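Local coordinates for Pex (Synechococcus elongatus PCC 7942, PDB 2E1N), which modifies the cyanobacterial circadian clock as a period extender, probably by binding DNA through a PadR-like winged-helix domain, at residues B[54-57]-B[58-62]. Sequence-based numbering, arbitrary orientation.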
loop_
_atom_site.group_PDB
_atom_site.type_symbol
_atom_site.label_atom_id
_atom_site.label_comp_id
_atom_site.label_asym_id
_atom_site.label_seq_id
_atom_site.Cartn_x
_atom_site.Cartn_y
_atom_site.Cartn_z
ATOM N N ILE B 54 -4.914 4.563 17.871
ATOM C CA ILE B 54 -5.603 4.722 16.582
ATOM C C ILE B 54 -5.583 6.176 16.092
ATOM O O ILE B 54 -5.279 6.448 14.907
ATOM C CB ILE B 54 -7.062 4.136 16.652
ATOM C CG1 ILE B 54 -6.999 2.605 16.850
ATOM C CG2 ILE B 54 -7.866 4.500 15.410
ATOM C CD1 ILE B 54 -8.273 1.893 17.112
ATOM N N GLN B 55 -5.948 7.108 16.974
ATOM C CA GLN B 55 -6.028 8.528 16.658
ATOM C C GLN B 55 -4.662 9.137 16.341
ATOM O O GLN B 55 -4.518 9.906 15.378
ATOM C CB GLN B 55 -6.689 9.312 17.794
ATOM C CG GLN B 55 -6.796 10.772 17.502
ATOM C CD GLN B 55 -7.319 11.568 18.673
ATOM O OE1 GLN B 55 -8.183 11.097 19.442
ATOM N NE2 GLN B 55 -6.777 12.783 18.845
ATOM N N HIS B 56 -3.662 8.766 17.138
ATOM C CA HIS B 56 -2.323 9.262 16.990
ATOM C C HIS B 56 -1.771 8.856 15.631
ATOM O O HIS B 56 -1.043 9.624 15.010
ATOM C CB HIS B 56 -1.446 8.692 18.099
ATOM C CG HIS B 56 -0.023 9.129 18.030
ATOM N ND1 HIS B 56 0.362 10.443 18.174
ATOM C CD2 HIS B 56 1.115 8.417 17.851
ATOM C CE1 HIS B 56 1.681 10.521 18.092
ATOM N NE2 HIS B 56 2.161 9.301 17.897
ATOM N N LEU B 57 -2.128 7.658 15.168
ATOM C CA LEU B 57 -1.605 7.190 13.884
ATOM C C LEU B 57 -2.119 8.108 12.758
ATOM O O LEU B 57 -1.389 8.563 11.868
ATOM C CB LEU B 57 -2.065 5.770 13.616
ATOM C CG LEU B 57 -1.637 5.199 12.276
ATOM C CD1 LEU B 57 -0.147 5.081 12.239
ATOM C CD2 LEU B 57 -2.306 3.874 12.049
ATOM N N GLU B 58 -3.407 8.347 12.763
ATOM C CA GLU B 58 -4.000 9.197 11.711
ATOM C C GLU B 58 -3.522 10.634 11.772
ATOM O O GLU B 58 -3.320 11.289 10.733
ATOM C CB GLU B 58 -5.523 9.196 11.836
ATOM C CG GLU B 58 -6.156 10.111 10.778
ATOM C CD GLU B 58 -7.689 10.117 10.808
ATOM O OE1 GLU B 58 -8.310 9.254 11.486
ATOM O OE2 GLU B 58 -8.241 11.051 10.185
ATOM N N THR B 59 -3.359 11.148 12.975
ATOM C CA THR B 59 -2.984 12.567 13.111
ATOM C C THR B 59 -1.520 12.790 12.664
ATOM O O THR B 59 -1.211 13.767 12.000
ATOM C CB THR B 59 -3.176 13.056 14.521
ATOM O OG1 THR B 59 -2.347 12.286 15.357
ATOM C CG2 THR B 59 -4.609 12.900 14.997
ATOM N N HIS B 60 -0.632 11.853 12.992
ATOM C CA HIS B 60 0.807 12.025 12.701
ATOM C C HIS B 60 1.224 11.421 11.381
ATOM O O HIS B 60 2.095 11.979 10.695
ATOM C CB HIS B 60 1.664 11.554 13.897
ATOM C CG HIS B 60 1.575 12.477 15.068
ATOM N ND1 HIS B 60 2.662 13.175 15.559
ATOM C CD2 HIS B 60 0.509 12.877 15.805
ATOM C CE1 HIS B 60 2.269 13.941 16.566
ATOM N NE2 HIS B 60 0.965 13.789 16.727
ATOM N N TRP B 61 0.590 10.320 10.980
ATOM C CA TRP B 61 0.885 9.668 9.708
ATOM C C TRP B 61 -0.431 9.395 8.930
ATOM O O TRP B 61 -0.891 8.271 8.887
ATOM C CB TRP B 61 1.606 8.329 9.918
ATOM C CG TRP B 61 2.902 8.431 10.602
ATOM C CD1 TRP B 61 4.130 8.608 10.009
ATOM C CD2 TRP B 61 3.138 8.338 11.995
ATOM N NE1 TRP B 61 5.111 8.650 10.970
ATOM C CE2 TRP B 61 4.532 8.484 12.196
ATOM C CE3 TRP B 61 2.314 8.192 13.098
ATOM C CZ2 TRP B 61 5.102 8.468 13.454
ATOM C CZ3 TRP B 61 2.891 8.157 14.367
ATOM C CH2 TRP B 61 4.259 8.288 14.532
ATOM N N PRO B 62 -1.020 10.436 8.332
ATOM C CA PRO B 62 -2.334 10.344 7.679
ATOM C C PRO B 62 -2.446 9.432 6.474
ATOM O O PRO B 62 -3.554 9.223 5.988
ATOM C CB PRO B 62 -2.676 11.781 7.316
ATOM C CG PRO B 62 -1.502 12.618 7.659
ATOM C CD PRO B 62 -0.472 11.802 8.349
HETATM O O HOH W 1 -2.003 12.765 18.668
#
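The hydroxyl OG1 of T59 sits 3.0 Å from O of H56 and 3.2 Å from O of Q55, two carbonyls of the preceding turn between which its one proton must choose. Threonine suits the place: OG1, held between its own N and carbonyl carbon (chi1 61°), faces back along the helix, and the methyl CG2 lies 3.9 Å from CG of the extended Q55 chain. N of T59 bonds to O of Q55 at 2.9 Å. H56 O also accepts N-H of H60, and the last turn closes with W61 N on L57 O at 2.8 Å, just as W61 leaves helical geometry. At this end of the helix three rings gather. With CG anti to the backbone N (chi1 179°), the H56 imidazole stands out from the helix and leans toward the next turn, where its CE1 rests 3.4 Å above the centre of the H60 ring, the planes inclined at 41°. W61 turns its six-membered edge, led by CZ3, to the face of H56 in an offset edge-to-face pair, so one flat histidine meets two rings. Were H56 replaced by an alanine, H60 would probably lose the ring over its face and be freer to turn, and the W61 edge its aromatic partner. The broad indole also reaches L57, whose CD1 lies 4.1 Å from W61 CE3; leucine suits this buried spot, packing on Y38 of helix 32-43 and W118 of helix 110-123. The H56, H60 and W61 rings form an aromatic cluster at the C-terminal end of helix 50-60, in a PadR-like domain of the helix-turn-helix clan.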